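Local coordinates for protein toll (Drosophila melanogaster, PDB 4LXR) that serves as the cell-surface receptor for activated Spätzle, switching on Toll signalling in antifungal immunity and in dorsal-ventral patterning of the embryo, at residues 281-284 and 285-289; 352-355 and 356-360. All coordinates share one frame; numbering follows the deposited sequence.

Overall arrangement
Both interactions belong to the leucine-rich repeat part of the extracellular region and occupy equivalent places in it. Interaction 1 (281-289) follows strand 270-273, starting within repeat LRR 6 and running on toward strand 296-299; interaction 2 (352-360) lies in LRR 9, between strands 343-345 and 367-369. They come in series along the chain, three repeats apart, with centres about 20 Å and nearest atoms about 14 Å apart, so they do not touch. Each has a Leu-Pro-x-x-Leu-Phe sequence folded through two overlapping turns. The recurrence is consistent with a solenoid that reuses one small apolar unit on the loop side of its coils, where the chain returns toward the next parallel strand.

Interaction 1. Residues 281-284 and 285-289; sequences ATLP and SRLFA
L283 and L287 meet with different first torsions: L283 carries CG anti to its carbonyl carbon (chi1 -59°), whereas L287 carries CG anti to its backbone N (chi1 177°), and within the turn each sends a branch toward the other. The two side chains cross obliquely, with CD2 of L283 4.1 Å from CD2 of L287. The second methyl of L287 serves another neighbour, CD1 lying 3.9 Å from CG of the P284 ring. CD2 of L287 also sits 3.5 Å above the plane of the F288 ring, offset toward its rim, while CD1 of L283 approaches the same ring obliquely, 4.3 Å from F288 CE2. L283, P284 and F288 thus each touch L287.

The backbone brings these groups together in two overlapping turns. A type II turn runs from P284 to L287, closed by a weak bond from L287 N to P284 O of 3.3 Å, bent to 143° at the hydrogen; R286 takes the positive phi that this turn requires at its third residue. A type I turn from R286 to A289 follows, with A289 N 3.1 Å from R286 O. Outside the turns, D309 of the next repeat accepts hydrogen bonds from S285 OG and R286 N with its two carboxylate oxygens, F288 packs on L297 and L299, and L287 touches F262 of the preceding repeat. With its closing bond weak, the first turn is probably held as much by the leucine, proline and phenylalanine packing and by the D309 carboxylate.

Interaction 2. Residues 352-355 and 356-360; sequences THLP and DSLFA
P355 and L358 are the ends of a type I turn, and a second type I turn, from S357 to A360, overlaps it. The first is closed by L358 N to P355 O, 3.0 Å long and fairly straight at 161°, although the donor stands 56° out of the carbonyl plane instead of on a lone pair. A360 N to S357 O, 3.1 Å, closes the second. This double bend folds the chain back so that L358 and F359 come alongside L354.

L358 stands between its partners. Its CG lies opposite the backbone N (chi1 176°), which carries the branched end inward to L354: CD2 of L358 is 4.2 Å from CD2 of L354. Closer to the main chain, L358 CB rests 4.2 Å from CD of the P355 ring and 3.3 Å from P355 O. CD2 of L358 also covers one face of the F359 ring, 3.8 Å above its plane and nearer the rim than the centre. The other methyl of L354, CD1, approaches the F359 ring obliquely, 4.2 Å from CE2, so one leucine touches both members of the Leu-Phe pair.

D356 opens the bend with its CB directed away from 352-355, and its OD1 is hydrogen-bonded to S379 OG of repeat LRR 10. The turns occupy the return loop between the parallel strands 343-345 and 367-369, typical of a leucine-rich repeat coil. On the LRR 8 side L358 packs on L330, and P355 on A332; on the LRR 10 side F359 meets I382, joining three successive coils.

Interaction 1. Residues 281-284 and 285-289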
# COMPACT_ATOMS: atom_id res chain seq x y z
N ALA A 281 32.01 -10.44 -8.03
CA ALA A 281 32.15 -11.07 -6.72
C ALA A 281 32.48 -10.09 -5.60
O ALA A 281 31.91 -10.18 -4.51
CB ALA A 281 33.17 -12.19 -6.78
N THR A 282 33.39 -9.17 -5.87
CA THR A 282 33.79 -8.18 -4.89
C THR A 282 34.34 -6.92 -5.56
O THR A 282 34.44 -6.85 -6.78
CB THR A 282 34.88 -8.72 -3.96
OG1 THR A 282 34.99 -7.86 -2.81
CG2 THR A 282 36.25 -8.79 -4.70
N LEU A 283 34.68 -5.92 -4.76
CA LEU A 283 35.32 -4.71 -5.25
C LEU A 283 36.76 -4.68 -4.71
O LEU A 283 37.03 -5.17 -3.61
CB LEU A 283 34.53 -3.48 -4.80
CG LEU A 283 33.08 -3.45 -5.28
CD1 LEU A 283 32.27 -2.37 -4.55
CD2 LEU A 283 33.04 -3.22 -6.79
N PRO A 284 37.69 -4.12 -5.50
CA PRO A 284 39.10 -4.06 -5.09
C PRO A 284 39.32 -3.25 -3.81
O PRO A 284 38.49 -2.42 -3.44
CB PRO A 284 39.79 -3.37 -6.29
CG PRO A 284 38.67 -2.64 -6.99
CD PRO A 284 37.47 -3.52 -6.83
N SER A 285 40.44 -3.52 -3.15
CA SER A 285 40.83 -2.84 -1.93
C SER A 285 40.83 -1.31 -2.08
O SER A 285 41.36 -0.78 -3.05
CB SER A 285 42.23 -3.31 -1.53
OG SER A 285 42.70 -2.59 -0.40
N ARG A 286 40.21 -0.62 -1.13
CA ARG A 286 40.23 0.84 -1.08
C ARG A 286 39.69 1.54 -2.33
O ARG A 286 40.07 2.67 -2.60
CB ARG A 286 41.64 1.35 -0.79
CG ARG A 286 42.08 1.13 0.64
CD ARG A 286 43.32 1.94 0.95
NE ARG A 286 44.53 1.28 0.48
CZ ARG A 286 45.21 0.39 1.19
NH1 ARG A 286 44.79 0.06 2.41
NH2 ARG A 286 46.31 -0.16 0.69
N LEU A 287 38.82 0.87 -3.08
CA LEU A 287 38.30 1.45 -4.32
C LEU A 287 37.71 2.83 -4.08
O LEU A 287 37.95 3.76 -4.86
CB LEU A 287 37.25 0.53 -4.95
CG LEU A 287 36.58 1.06 -6.22
CD1 LEU A 287 37.60 1.13 -7.37
CD2 LEU A 287 35.35 0.22 -6.63
N PHE A 288 36.95 2.97 -2.99
CA PHE A 288 36.29 4.23 -2.64
C PHE A 288 36.91 4.90 -1.42
O PHE A 288 36.25 5.67 -0.72
CB PHE A 288 34.79 4.03 -2.42
CG PHE A 288 34.07 3.55 -3.63
CD1 PHE A 288 34.06 4.32 -4.80
CD2 PHE A 288 33.41 2.32 -3.63
CE1 PHE A 288 33.39 3.88 -5.93
CE2 PHE A 288 32.74 1.86 -4.76
CZ PHE A 288 32.72 2.64 -5.91
N ALA A 289 38.18 4.62 -1.17
CA ALA A 289 38.87 5.18 -0.02
C ALA A 289 39.51 6.54 -0.33
O ALA A 289 39.74 6.87 -1.50
CB ALA A 289 39.92 4.21 0.48

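Interaction 2. Residues 352-355 and 356-360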
# COMPACT_ATOMS: atom_id res chain seq x y z
N THR A 352 23.48 -13.14 7.36
CA THR A 352 23.17 -13.99 8.51
C THR A 352 23.56 -13.31 9.81
O THR A 352 22.98 -13.59 10.85
CB THR A 352 23.87 -15.35 8.43
OG1 THR A 352 25.27 -15.14 8.21
CG2 THR A 352 23.26 -16.22 7.32
N HIS A 353 24.53 -12.41 9.75
CA HIS A 353 24.94 -11.67 10.94
C HIS A 353 25.73 -10.40 10.61
O HIS A 353 26.39 -10.31 9.58
CB HIS A 353 25.78 -12.56 11.87
CG HIS A 353 27.02 -13.09 11.23
ND1 HIS A 353 28.21 -12.38 11.22
CD2 HIS A 353 27.27 -14.25 10.57
CE1 HIS A 353 29.13 -13.08 10.59
NE2 HIS A 353 28.59 -14.22 10.19
N LEU A 354 25.62 -9.42 11.49
CA LEU A 354 26.36 -8.17 11.40
C LEU A 354 27.22 -8.07 12.65
O LEU A 354 26.76 -8.39 13.74
CB LEU A 354 25.39 -6.99 11.36
CG LEU A 354 24.33 -7.01 10.26
CD1 LEU A 354 23.33 -5.91 10.48
CD2 LEU A 354 25.00 -6.87 8.89
N PRO A 355 28.48 -7.65 12.49
CA PRO A 355 29.33 -7.53 13.68
C PRO A 355 28.79 -6.45 14.59
O PRO A 355 28.32 -5.43 14.11
CB PRO A 355 30.68 -7.09 13.10
CG PRO A 355 30.65 -7.58 11.69
CD PRO A 355 29.22 -7.35 11.26
N ASP A 356 28.87 -6.70 15.90
CA ASP A 356 28.38 -5.79 16.92
C ASP A 356 28.94 -4.38 16.81
O ASP A 356 28.27 -3.41 17.20
CB ASP A 356 28.67 -6.36 18.32
CG ASP A 356 27.59 -7.34 18.79
OD1 ASP A 356 26.52 -7.43 18.15
OD2 ASP A 356 27.80 -8.01 19.82
N SER A 357 30.15 -4.26 16.28
CA SER A 357 30.84 -2.97 16.22
C SER A 357 30.63 -2.25 14.87
O SER A 357 31.17 -1.17 14.64
CB SER A 357 32.33 -3.15 16.51
OG SER A 357 33.04 -3.72 15.41
N LEU A 358 29.84 -2.84 13.98
CA LEU A 358 29.73 -2.31 12.62
C LEU A 358 29.22 -0.86 12.59
O LEU A 358 29.71 -0.03 11.81
CB LEU A 358 28.84 -3.21 11.75
CG LEU A 358 28.55 -2.73 10.32
CD1 LEU A 358 29.82 -2.72 9.45
CD2 LEU A 358 27.46 -3.58 9.66
N PHE A 359 28.26 -0.55 13.47
CA PHE A 359 27.64 0.77 13.52
C PHE A 359 28.16 1.57 14.71
O PHE A 359 27.46 2.43 15.23
CB PHE A 359 26.10 0.66 13.61
CG PHE A 359 25.48 -0.09 12.46
CD1 PHE A 359 25.71 0.31 11.15
CD2 PHE A 359 24.68 -1.20 12.69
CE1 PHE A 359 25.15 -0.38 10.07
CE2 PHE A 359 24.12 -1.92 11.62
CZ PHE A 359 24.35 -1.51 10.31
N ALA A 360 29.38 1.29 15.13
CA ALA A 360 29.92 1.98 16.29
C ALA A 360 30.21 3.47 16.03
O ALA A 360 30.13 4.28 16.95
CB ALA A 360 31.17 1.28 16.82